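Local coordinates for Non-structural protein 3 (Porcine deltacoronavirus, PDB 6LN0), which probably cleaves the viral polyprotein through a zinc-bearing papain-like protease domain and may bind ADP-ribose through its macro domain, at residues A[129-134]-A[156-161]; A[251-254]-A[258-261]; A[389-394]-A[400-405]. All coordinates share one frame; numbering follows the deposited sequence.

Contact 1: A[129-134]-A[156-161]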
ATOM      1  N   CYS A 129      17.793 -10.499 -33.274  1.00 86.13           N
ATOM      2  CA  CYS A 129      18.049  -9.999 -31.936  1.00 86.92           C
ATOM      3  C   CYS A 129      16.972 -10.525 -31.006  1.00 81.91           C
ATOM      4  O   CYS A 129      15.876 -10.891 -31.439  1.00 77.29           O
ATOM      5  CB  CYS A 129      18.072  -8.466 -31.895  1.00 84.92           C
ATOM      6  SG  CYS A 129      19.071  -7.689 -33.190  1.00 84.93           S
ATOM      7  N   ASN A 130      17.308 -10.570 -29.723  1.00 81.14           N
ATOM      8  CA  ASN A 130      16.350 -10.965 -28.704  1.00 81.65           C
ATOM      9  C   ASN A 130      15.119 -10.066 -28.781  1.00 80.01           C
ATOM     10  O   ASN A 130      15.247  -8.843 -28.613  1.00 79.79           O
ATOM     11  CB  ASN A 130      17.001 -10.874 -27.329  1.00 83.70           C
ATOM     12  CG  ASN A 130      16.293 -11.713 -26.296  1.00 85.69           C
ATOM     13  OD1 ASN A 130      15.066 -11.790 -26.282  1.00 86.32           O
ATOM     14  ND2 ASN A 130      17.061 -12.355 -25.421  1.00 89.86           N
ATOM     15  N   PRO A 131      13.923 -10.610 -29.027  1.00 77.75           N
ATOM     16  CA  PRO A 131      12.743  -9.742 -29.179  1.00 76.78           C
ATOM     17  C   PRO A 131      12.375  -8.994 -27.919  1.00 81.03           C
ATOM     18  O   PRO A 131      11.669  -7.976 -28.002  1.00 79.99           O
ATOM     19  CB  PRO A 131      11.635 -10.723 -29.575  1.00 79.16           C
ATOM     20  CG  PRO A 131      12.031 -11.980 -28.911  1.00 81.75           C
ATOM     21  CD  PRO A 131      13.547 -12.031 -29.007  1.00 81.59           C
ATOM     22  N   VAL A 132      12.808  -9.460 -26.747  1.00 83.08           N
ATOM     23  CA  VAL A 132      12.515  -8.690 -25.546  1.00 79.13           C
ATOM     24  C   VAL A 132      13.359  -7.420 -25.511  1.00 80.47           C
ATOM     25  O   VAL A 132      12.911  -6.385 -25.009  1.00 82.00           O
ATOM     26  CB  VAL A 132      12.696  -9.558 -24.283  1.00 82.26           C
ATOM     27  CG1 VAL A 132      14.156  -9.795 -23.968  1.00 85.23           C
ATOM     28  CG2 VAL A 132      11.987  -8.914 -23.092  1.00 76.96           C
ATOM     29  N   HIS A 133      14.562  -7.452 -26.076  1.00 77.43           N
ATOM     30  CA  HIS A 133      15.352  -6.226 -26.194  1.00 78.35           C
ATOM     31  C   HIS A 133      14.742  -5.269 -27.201  1.00 79.88           C
ATOM     32  O   HIS A 133      14.678  -4.052 -26.954  1.00 78.19           O
ATOM     33  CB  HIS A 133      16.805  -6.556 -26.572  1.00 82.62           C
ATOM     34  CG  HIS A 133      17.445  -7.565 -25.671  1.00 91.03           C
ATOM     35  ND1 HIS A 133      18.743  -7.997 -25.845  1.00 88.34           N
ATOM     36  CD2 HIS A 133      16.965  -8.222 -24.587  1.00 92.16           C
ATOM     37  CE1 HIS A 133      19.033  -8.886 -24.914  1.00 89.54           C
ATOM     38  NE2 HIS A 133      17.971  -9.045 -24.143  1.00 97.93           N
ATOM     39  N   SER A 134      14.306  -5.800 -28.352  1.00 75.70           N
ATOM     40  CA  SER A 134      13.644  -4.961 -29.343  1.00 76.32           C
ATOM     41  C   SER A 134      12.395  -4.306 -28.778  1.00 69.71           C
ATOM     42  O   SER A 134      12.206  -3.090 -28.914  1.00 66.88           O
ATOM     43  CB  SER A 134      13.297  -5.759 -30.599  1.00 70.13           C
ATOM     44  OG  SER A 134      14.337  -5.637 -31.555  1.00 71.93           O
ATOM     45  N   LYS A 156       3.225 -14.609 -31.836  1.00 82.42           N
ATOM     46  CA  LYS A 156       2.177 -15.032 -30.906  1.00 84.30           C
ATOM     47  C   LYS A 156       2.667 -15.256 -29.470  1.00 87.51           C
ATOM     48  O   LYS A 156       1.849 -15.388 -28.553  1.00 87.67           O
ATOM     49  CB  LYS A 156       1.488 -16.297 -31.439  1.00 84.36           C
ATOM     50  CG  LYS A 156       0.464 -16.042 -32.559  1.00 86.44           C
ATOM     51  CD  LYS A 156       0.235 -17.273 -33.462  1.00 80.75           C
ATOM     52  CE  LYS A 156       1.165 -17.289 -34.675  1.00 76.73           C
ATOM     53  NZ  LYS A 156       1.614 -18.671 -35.027  1.00 72.65           N
ATOM     54  N   ASN A 157       3.990 -15.332 -29.263  1.00 86.90           N
ATOM     55  CA  ASN A 157       4.589 -15.252 -27.932  1.00 88.00           C
ATOM     56  C   ASN A 157       4.967 -13.833 -27.563  1.00 86.07           C
ATOM     57  O   ASN A 157       5.154 -13.535 -26.376  1.00 82.21           O
ATOM     58  CB  ASN A 157       5.854 -16.114 -27.837  1.00 84.35           C
ATOM     59  CG  ASN A 157       5.547 -17.591 -27.761  1.00 89.59           C
ATOM     60  OD1 ASN A 157       4.396 -17.995 -27.541  1.00 88.64           O
ATOM     61  ND2 ASN A 157       6.578 -18.414 -27.944  1.00 84.52           N
ATOM     62  N   HIS A 158       5.090 -12.967 -28.564  1.00 81.99           N
ATOM     63  CA  HIS A 158       5.480 -11.592 -28.337  1.00 74.93           C
ATOM     64  C   HIS A 158       4.370 -10.772 -27.700  1.00 74.52           C
ATOM     65  O   HIS A 158       4.658  -9.709 -27.139  1.00 73.87           O
ATOM     66  CB  HIS A 158       5.923 -10.980 -29.659  1.00 80.77           C
ATOM     67  CG  HIS A 158       7.193 -11.569 -30.184  1.00 79.66           C
ATOM     68  ND1 HIS A 158       7.507 -11.592 -31.525  1.00 80.78           N
ATOM     69  CD2 HIS A 158       8.240 -12.148 -29.544  1.00 79.17           C
ATOM     70  CE1 HIS A 158       8.694 -12.154 -31.689  1.00 83.28           C
ATOM     71  NE2 HIS A 158       9.157 -12.507 -30.503  1.00 81.95           N
ATOM     72  N   LEU A 159       3.109 -11.222 -27.753  1.00 71.67           N
ATOM     73  CA  LEU A 159       2.102 -10.453 -27.026  1.00 75.08           C
ATOM     74  C   LEU A 159       2.321 -10.561 -25.524  1.00 80.00           C
ATOM     75  O   LEU A 159       1.958  -9.641 -24.778  1.00 79.36           O
ATOM     76  CB  LEU A 159       0.673 -10.858 -27.447  1.00 76.00           C
ATOM     77  CG  LEU A 159      -0.327  -9.680 -27.288  1.00 86.80           C
ATOM     78  CD1 LEU A 159      -1.546  -9.789 -28.213  1.00 76.73           C
ATOM     79  CD2 LEU A 159      -0.817  -9.420 -25.834  1.00 84.06           C
ATOM     80  N   GLN A 160       2.929 -11.658 -25.070  1.00 80.89           N
ATOM     81  CA  GLN A 160       3.295 -11.772 -23.660  1.00 81.12           C
ATOM     82  C   GLN A 160       4.550 -10.968 -23.341  1.00 77.87           C
ATOM     83  O   GLN A 160       4.575 -10.198 -22.368  1.00 78.26           O
ATOM     84  CB  GLN A 160       3.515 -13.235 -23.250  1.00 80.90           C
ATOM     85  CG  GLN A 160       2.235 -14.004 -23.023  1.00 85.06           C
ATOM     86  CD  GLN A 160       2.128 -15.194 -23.945  1.00 94.16           C
ATOM     87  OE1 GLN A 160       3.058 -16.005 -24.040  1.00 98.24           O
ATOM     88  NE2 GLN A 160       1.000 -15.313 -24.634  1.00 96.90           N
ATOM     89  N   VAL A 161       5.614 -11.161 -24.131  1.00 71.68           N
ATOM     90  CA  VAL A 161       6.845 -10.398 -23.932  1.00 67.45           C
ATOM     91  C   VAL A 161       6.526  -8.912 -23.852  1.00 71.45           C
ATOM     92  O   VAL A 161       7.130  -8.167 -23.067  1.00 72.83           O
ATOM     93  CB  VAL A 161       7.854 -10.712 -25.052  1.00 67.39           C
ATOM     94  CG1 VAL A 161       9.106  -9.878 -24.907  1.00 63.91           C
ATOM     95  CG2 VAL A 161       8.192 -12.188 -25.045  1.00 72.15           C
TER

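Contact 2: A[251-254]-A[258-261]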
ATOM      1  N   MET A 251      -5.833 -13.139  34.217  1.00 63.89           N
ATOM      2  CA  MET A 251      -4.861 -13.553  33.200  1.00 64.22           C
ATOM      3  C   MET A 251      -3.860 -12.416  32.988  1.00 54.11           C
ATOM      4  O   MET A 251      -4.230 -11.329  32.541  1.00 59.24           O
ATOM      5  CB  MET A 251      -5.576 -13.940  31.908  1.00 61.49           C
ATOM      6  CG  MET A 251      -4.656 -14.538  30.844  1.00 69.75           C
ATOM      7  SD  MET A 251      -4.124 -16.244  31.163  1.00 69.37           S
ATOM      8  CE  MET A 251      -5.551 -17.167  30.620  1.00 68.76           C
ATOM      9  N   HIS A 252      -2.602 -12.652  33.344  1.00 56.80           N
ATOM     10  CA  HIS A 252      -1.564 -11.632  33.370  1.00 53.96           C
ATOM     11  C   HIS A 252      -0.671 -11.744  32.145  1.00 56.32           C
ATOM     12  O   HIS A 252      -0.408 -12.837  31.639  1.00 57.05           O
ATOM     13  CB  HIS A 252      -0.695 -11.766  34.627  1.00 52.70           C
ATOM     14  CG  HIS A 252       0.500 -10.858  34.643  1.00 49.38           C
ATOM     15  ND1 HIS A 252       0.398  -9.497  34.835  1.00 54.98           N
ATOM     16  CD2 HIS A 252       1.822 -11.115  34.504  1.00 51.44           C
ATOM     17  CE1 HIS A 252       1.602  -8.951  34.804  1.00 50.20           C
ATOM     18  NE2 HIS A 252       2.485  -9.911  34.599  1.00 50.51           N
ATOM     19  N   LEU A 253      -0.160 -10.608  31.700  1.00 54.86           N
ATOM     20  CA  LEU A 253       0.707 -10.569  30.535  1.00 56.52           C
ATOM     21  C   LEU A 253       2.137 -10.480  31.040  1.00 55.15           C
ATOM     22  O   LEU A 253       2.564  -9.418  31.504  1.00 53.34           O
ATOM     23  CB  LEU A 253       0.358  -9.398  29.620  1.00 54.20           C
ATOM     24  CG  LEU A 253       1.207  -9.239  28.357  1.00 52.68           C
ATOM     25  CD1 LEU A 253       0.801 -10.234  27.284  1.00 51.10           C
ATOM     26  CD2 LEU A 253       1.110  -7.834  27.823  1.00 49.27           C
ATOM     27  N   LYS A 254       2.871 -11.595  30.920  1.00 60.77           N
ATOM     28  CA  LYS A 254       4.231 -11.714  31.447  1.00 62.25           C
ATOM     29  C   LYS A 254       5.103 -10.555  30.984  1.00 56.99           C
ATOM     30  O   LYS A 254       5.069 -10.156  29.818  1.00 61.78           O
ATOM     31  CB  LYS A 254       4.848 -13.056  31.010  1.00 61.15           C
ATOM     32  CG  LYS A 254       6.287 -13.304  31.501  1.00 60.30           C
ATOM     33  CD  LYS A 254       6.718 -14.787  31.382  1.00 61.62           C
ATOM     34  CE  LYS A 254       6.154 -15.662  32.515  1.00 77.32           C
ATOM     35  NZ  LYS A 254       6.805 -17.010  32.653  1.00 75.53           N
ATOM     36  N   ASN A 258       9.253  -4.045  27.675  1.00 51.98           N
ATOM     37  CA  ASN A 258       8.651  -2.816  28.183  1.00 48.34           C
ATOM     38  C   ASN A 258       7.137  -2.823  28.099  1.00 48.18           C
ATOM     39  O   ASN A 258       6.519  -1.760  28.036  1.00 51.44           O
ATOM     40  CB  ASN A 258       9.171  -1.579  27.451  1.00 55.08           C
ATOM     41  CG  ASN A 258      10.421  -1.043  28.051  1.00 62.65           C
ATOM     42  OD1 ASN A 258      11.061  -1.712  28.861  1.00 62.56           O
ATOM     43  ND2 ASN A 258      10.797   0.174  27.656  1.00 62.29           N
ATOM     44  N   ASN A 259       6.520  -3.989  28.082  1.00 48.19           N
ATOM     45  CA  ASN A 259       5.076  -4.059  27.940  1.00 48.56           C
ATOM     46  C   ASN A 259       4.319  -3.856  29.271  1.00 49.03           C
ATOM     47  O   ASN A 259       3.150  -4.252  29.350  1.00 46.41           O
ATOM     48  CB  ASN A 259       4.684  -5.401  27.312  1.00 45.85           C
ATOM     49  CG  ASN A 259       4.956  -6.575  28.234  1.00 53.19           C
ATOM     50  OD1 ASN A 259       5.638  -6.424  29.250  1.00 52.47           O
ATOM     51  ND2 ASN A 259       4.416  -7.746  27.894  1.00 48.51           N
ATOM     52  N   CYS A 260       4.938  -3.293  30.318  1.00 49.19           N
ATOM     53  CA  CYS A 260       4.247  -3.266  31.609  1.00 51.91           C
ATOM     54  C   CYS A 260       3.078  -2.298  31.585  1.00 51.34           C
ATOM     55  O   CYS A 260       2.040  -2.568  32.204  1.00 49.24           O
ATOM     56  CB  CYS A 260       5.229  -2.940  32.749  1.00 46.82           C
ATOM     57  SG  CYS A 260       6.166  -1.402  32.574  1.00 64.37           S
ATOM     58  N   PHE A 261       3.215  -1.197  30.842  1.00 53.74           N
ATOM     59  CA  PHE A 261       2.088  -0.293  30.626  1.00 51.09           C
ATOM     60  C   PHE A 261       0.872  -1.000  30.040  1.00 46.69           C
ATOM     61  O   PHE A 261      -0.255  -0.534  30.241  1.00 49.27           O
ATOM     62  CB  PHE A 261       2.494   0.891  29.734  1.00 54.02           C
ATOM     63  CG  PHE A 261       2.524   0.590  28.250  1.00 53.14           C
ATOM     64  CD1 PHE A 261       3.531  -0.180  27.696  1.00 50.60           C
ATOM     65  CD2 PHE A 261       1.563   1.124  27.410  1.00 55.60           C
ATOM     66  CE1 PHE A 261       3.555  -0.427  26.310  1.00 55.46           C
ATOM     67  CE2 PHE A 261       1.575   0.888  26.044  1.00 47.07           C
ATOM     68  CZ  PHE A 261       2.575   0.106  25.494  1.00 51.00           C
TER

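Contact 3: A[389-394]-A[400-405]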
ATOM      1  N   GLY A 389      -8.266   0.355  46.666  1.00 63.98           N
ATOM      2  CA  GLY A 389      -8.910  -0.570  45.761  1.00 59.90           C
ATOM      3  C   GLY A 389      -8.033  -0.788  44.545  1.00 57.82           C
ATOM      4  O   GLY A 389      -6.887  -0.331  44.513  1.00 58.99           O
ATOM      5  N   PRO A 390      -8.550  -1.466  43.520  1.00 57.03           N
ATOM      6  CA  PRO A 390      -7.747  -1.715  42.304  1.00 57.62           C
ATOM      7  C   PRO A 390      -7.184  -0.426  41.725  1.00 51.99           C
ATOM      8  O   PRO A 390      -7.910   0.541  41.495  1.00 51.15           O
ATOM      9  CB  PRO A 390      -8.742  -2.365  41.337  1.00 50.91           C
ATOM     10  CG  PRO A 390      -9.846  -2.883  42.191  1.00 55.08           C
ATOM     11  CD  PRO A 390      -9.911  -2.022  43.429  1.00 52.38           C
ATOM     12  N   ALA A 391      -5.874  -0.406  41.504  1.00 51.53           N
ATOM     13  CA  ALA A 391      -5.204   0.812  41.075  1.00 47.24           C
ATOM     14  C   ALA A 391      -4.028   0.465  40.170  1.00 50.00           C
ATOM     15  O   ALA A 391      -3.718  -0.707  39.921  1.00 47.71           O
ATOM     16  CB  ALA A 391      -4.730   1.638  42.274  1.00 46.20           C
ATOM     17  N   ILE A 392      -3.378   1.506  39.666  1.00 46.26           N
ATOM     18  CA  ILE A 392      -2.145   1.369  38.910  1.00 46.58           C
ATOM     19  C   ILE A 392      -1.129   2.322  39.516  1.00 42.57           C
ATOM     20  O   ILE A 392      -1.436   3.490  39.777  1.00 42.53           O
ATOM     21  CB  ILE A 392      -2.350   1.654  37.405  1.00 44.06           C
ATOM     22  CG1 ILE A 392      -3.242   0.565  36.775  1.00 45.00           C
ATOM     23  CG2 ILE A 392      -1.028   1.702  36.716  1.00 43.72           C
ATOM     24  CD1 ILE A 392      -3.493   0.714  35.255  1.00 43.91           C
ATOM     25  N   LYS A 393       0.063   1.819  39.778  1.00 47.27           N
ATOM     26  CA  LYS A 393       1.147   2.646  40.276  1.00 53.92           C
ATOM     27  C   LYS A 393       2.256   2.714  39.231  1.00 58.08           C
ATOM     28  O   LYS A 393       2.493   1.759  38.476  1.00 52.53           O
ATOM     29  CB  LYS A 393       1.695   2.121  41.617  1.00 57.72           C
ATOM     30  CG  LYS A 393       0.719   2.204  42.802  1.00 56.07           C
ATOM     31  CD  LYS A 393       1.448   2.466  44.108  1.00 58.75           C
ATOM     32  CE  LYS A 393       0.998   1.514  45.221  1.00 69.66           C
ATOM     33  NZ  LYS A 393       2.042   1.362  46.305  1.00 78.24           N
ATOM     34  N   PHE A 394       2.922   3.866  39.205  1.00 56.84           N
ATOM     35  CA  PHE A 394       3.953   4.186  38.229  1.00 60.04           C
ATOM     36  C   PHE A 394       5.120   4.808  38.980  1.00 65.78           C
ATOM     37  O   PHE A 394       4.931   5.777  39.724  1.00 59.54           O
ATOM     38  CB  PHE A 394       3.397   5.155  37.184  1.00 57.79           C
ATOM     39  CG  PHE A 394       4.255   5.321  35.950  1.00 64.69           C
ATOM     40  CD1 PHE A 394       5.434   6.048  35.991  1.00 61.28           C
ATOM     41  CD2 PHE A 394       3.840   4.800  34.730  1.00 64.12           C
ATOM     42  CE1 PHE A 394       6.197   6.225  34.851  1.00 65.04           C
ATOM     43  CE2 PHE A 394       4.609   4.968  33.581  1.00 68.05           C
ATOM     44  CZ  PHE A 394       5.784   5.680  33.645  1.00 70.07           C
ATOM     45  N   TRP A 400       2.482  -0.969  37.360  1.00 51.44           N
ATOM     46  CA  TRP A 400       2.023  -2.290  37.748  1.00 50.32           C
ATOM     47  C   TRP A 400       0.654  -2.158  38.375  1.00 53.05           C
ATOM     48  O   TRP A 400       0.325  -1.124  38.969  1.00 52.17           O
ATOM     49  CB  TRP A 400       2.998  -2.961  38.729  1.00 59.27           C
ATOM     50  CG  TRP A 400       3.049  -2.291  40.076  1.00 58.22           C
ATOM     51  CD1 TRP A 400       2.235  -2.544  41.135  1.00 60.49           C
ATOM     52  CD2 TRP A 400       3.951  -1.253  40.504  1.00 60.34           C
ATOM     53  NE1 TRP A 400       2.569  -1.736  42.201  1.00 63.67           N
ATOM     54  CE2 TRP A 400       3.620  -0.937  41.840  1.00 61.00           C
ATOM     55  CE3 TRP A 400       5.011  -0.572  39.896  1.00 60.61           C
ATOM     56  CZ2 TRP A 400       4.306   0.028  42.575  1.00 63.60           C
ATOM     57  CZ3 TRP A 400       5.688   0.397  40.628  1.00 60.06           C
ATOM     58  CH2 TRP A 400       5.336   0.682  41.955  1.00 63.67           C
ATOM     59  N   TYR A 401      -0.133  -3.219  38.248  1.00 53.86           N
ATOM     60  CA  TYR A 401      -1.434  -3.259  38.892  1.00 55.28           C
ATOM     61  C   TYR A 401      -1.281  -3.653  40.356  1.00 63.27           C
ATOM     62  O   TYR A 401      -0.458  -4.502  40.710  1.00 66.63           O
ATOM     63  CB  TYR A 401      -2.347  -4.252  38.184  1.00 53.65           C
ATOM     64  CG  TYR A 401      -3.613  -4.528  38.948  1.00 55.02           C
ATOM     65  CD1 TYR A 401      -4.463  -3.491  39.316  1.00 53.79           C
ATOM     66  CD2 TYR A 401      -3.963  -5.820  39.306  1.00 55.06           C
ATOM     67  CE1 TYR A 401      -5.625  -3.738  40.021  1.00 56.60           C
ATOM     68  CE2 TYR A 401      -5.124  -6.078  40.008  1.00 58.48           C
ATOM     69  CZ  TYR A 401      -5.953  -5.032  40.365  1.00 57.31           C
ATOM     70  OH  TYR A 401      -7.112  -5.282  41.067  1.00 62.62           O
ATOM     71  N   THR A 402      -2.075  -3.027  41.208  1.00 62.63           N
ATOM     72  CA  THR A 402      -2.156  -3.417  42.601  1.00 66.09           C
ATOM     73  C   THR A 402      -3.609  -3.328  43.028  1.00 66.05           C
ATOM     74  O   THR A 402      -4.249  -2.290  42.842  1.00 65.18           O
ATOM     75  CB  THR A 402      -1.267  -2.530  43.487  1.00 67.62           C
ATOM     76  OG1 THR A 402      -1.595  -2.744  44.863  1.00 72.36           O
ATOM     77  CG2 THR A 402      -1.447  -1.055  43.154  1.00 64.54           C
ATOM     78  N   ASN A 403      -4.144  -4.430  43.540  1.00 72.20           N
ATOM     79  CA  ASN A 403      -5.381  -4.352  44.290  1.00 71.12           C
ATOM     80  C   ASN A 403      -5.114  -3.578  45.577  1.00 73.82           C
ATOM     81  O   ASN A 403      -3.973  -3.390  45.989  1.00 81.21           O
ATOM     82  CB  ASN A 403      -5.921  -5.755  44.571  1.00 76.23           C
ATOM     83  CG  ASN A 403      -7.427  -5.809  44.596  1.00 76.29           C
ATOM     84  OD1 ASN A 403      -8.078  -5.074  45.348  1.00 74.62           O
ATOM     85  ND2 ASN A 403      -8.000  -6.685  43.760  1.00 77.42           N
ATOM     86  N   GLY A 404      -6.172  -3.114  46.214  1.00 69.48           N
ATOM     87  CA  GLY A 404      -6.003  -2.085  47.238  1.00 76.49           C
ATOM     88  C   GLY A 404      -5.061  -2.439  48.387  1.00 83.19           C
ATOM     89  O   GLY A 404      -4.546  -1.548  49.070  1.00 85.26           O
ATOM     90  N   LYS A 405      -4.833  -3.728  48.635  1.00 86.51           N
ATOM     91  CA  LYS A 405      -4.361  -4.213  49.928  1.00 89.75           C
ATOM     92  C   LYS A 405      -2.986  -4.853  49.802  1.00 95.45           C
ATOM     93  O   LYS A 405      -2.866  -6.057  49.992  1.00101.42           O
ATOM     94  CB  LYS A 405      -5.412  -5.232  50.509  1.00 92.28           C
ATOM     95  CG  LYS A 405      -6.913  -4.849  50.465  1.00 94.10           C
ATOM     96  CD  LYS A 405      -7.250  -3.359  50.602  1.00 87.45           C
ATOM     97  CE  LYS A 405      -6.704  -2.738  51.878  1.00 83.92           C
ATOM     98  NZ  LYS A 405      -7.437  -3.135  53.097  1.00 90.02           N
TER

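Contact 1: A[129-134]-A[156-161]
Pro131 and Val132 meet His158 and Val161 where the starts of helix 131-141 and helix 158-165 come together at the protein surface. The first kind of contact is proline against imidazole. Pro131 CB lies 3.2 Å from His158 NE2, and Pro131 CG lies 3.3 Å from the same nitrogen of His158. The two side chains cross at about a right angle. His158 CG is anti to the carbonyl carbon (chi1 -68°), which carries the ring out from its helix to the proline. The other ring nitrogen, ND1, is hydrogen-bonded to Thr153 OG1, and this bond limits how the ring can turn.

The second kind is apolar. Val132 CG2 touches Val161 CG1 at 3.5 Å, and these side chains also cross nearly at right angles. Each valine offers the methyl that is anti to its own backbone N. Val132 CB lies 3.7 Å from Val161 CG1.

No polar bond joins the two segments; Asn130 caps its own helix, 131-141. Its OD1 accepts from Val132 N at 3.3 Å, with the donor tilted from the carbonyl plane. Ser134 OG is bonded to Leu122 O, and Cys129 pairs through its backbone with Gly123, so this helix start is tied to the preceding loop of the macro domain.

The contact therefore rests on van der Waals packing of a few side chains. The helix starts meet through aliphatic carbons and the NE2 side of one imidazole, without a polar link between the helices.

Contact 2: A[251-254]-A[258-261]
Leu253 ends strand 250-253, and Asn259 stands directly before helix 260-270. Between these elements the chain makes a short turn. The backbones stay well apart: the nearest CA atoms, those of Leu253 and Cys260, are 8.2 Å from each other. The segments meet through side chains, chiefly the amide of Asn259.

Asn259 ND2 donates to Lys254 O at 3.2 Å. The bond is nearly straight, with an N-H...O angle of 173°. The acceptor lies in the plane of the Asn259 amide, while the donor is tilted 30° from the carbonyl plane of Lys254. Asn259 CG sits between its backbone N and carbonyl carbon (chi1 68°), and this torsion sends the amide back toward the strand end. The amide has a second bond, from Lys256 N to OD1. It thus bridges two points of the turn, and its flip state is set by one donor and one acceptor. Asn259 holds the N-cap position, but its side chain makes no capping bond.

Leu253 packs against the same amide. Its CD2 lies 3.3 Å from Asn259 ND2, and its CG lies 3.6 Å from that nitrogen. Leu253 also touches Val262 and Ser263 of the helix, while Trp242 touches Asn259.

Cys260, the next residue, begins the helix and its side chain touches His398 and Cys399. A cysteine at the start of the central helix, close to a histidine from the sheet side, is the arrangement of papain-like cysteine proteases. Cys260 is probably the nucleophile of such a Cys-His pair, and Asn259 directly precedes it.

Contact 3: A[389-394]-A[400-405]
Ala391 and Thr402 exchange two backbone hydrogen bonds, and so do Lys393 and Trp400. Ala391 N donates to Thr402 O at 2.8 Å. The return bond, Thr402 N to Ala391 O, is 3.1 Å long. Lys393 N reaches Trp400 O at 3.1 Å, and Trp400 N reaches Lys393 O at 2.9 Å. Ile392 and Tyr401 form the non-hydrogen-bonded pair between them. Beyond the paired residues, Asn403 OD1 accepts from Gly404 N, and Thr402 OG1 is hydrogen-bonded to Lys406 O.

This is an antiparallel beta hairpin, made by strands 391-395 and 398-402. It lies at one end of a mixed sheet, with 398-402 outermost within the chain. Ile392 and Phe394 form backbone hydrogen bonds on the other side, with residues 416 to 419 at the start of strand 416-423.

Lys393, Trp400, Ala391 and Thr402 share one face of the hairpin. Lys393 CB lies over the six-membered ring of Trp400, 3.8 Å from its centroid, as a CH-pi contact. With chi1 at 68°, Trp400 folds its indole back between its own N and C, against the lysine chain. Lys393 CG also meets Thr402 CG2 at 3.9 Å, and its NZ forms a salt bridge with Glu386.

Ile392 and Tyr401 occupy the other face. Ile392 touches Ala264 and Leu268 of helix 260-270, and Tyr401 touches Asn267. Pro390 CB packs at the edge of the tyrosine ring, 3.7 Å from Tyr401 CE1, with the two side chains lying side by side.

How the contacts relate
Contact 1 lies far from the other two, in the macro domain part of an elongated chain. Its centre is 59 Å from that of contact 2 and 72 Å from that of contact 3, on the opposite side of the chain's centre. Contacts 2 and 3 are neighbours in the protease part, with centres 14 Å apart and nearest atoms about 5 Å apart. Helix 260-270 links them: it starts in contact 2 and covers one face of the 391-402 hairpin. His398, just before 400-405, touches Cys260 of contact 2, so both contacts flank the probable active site. None of the three contacts includes a zinc ligand; these are Cys334, Cys335, Cys360 and Cys363.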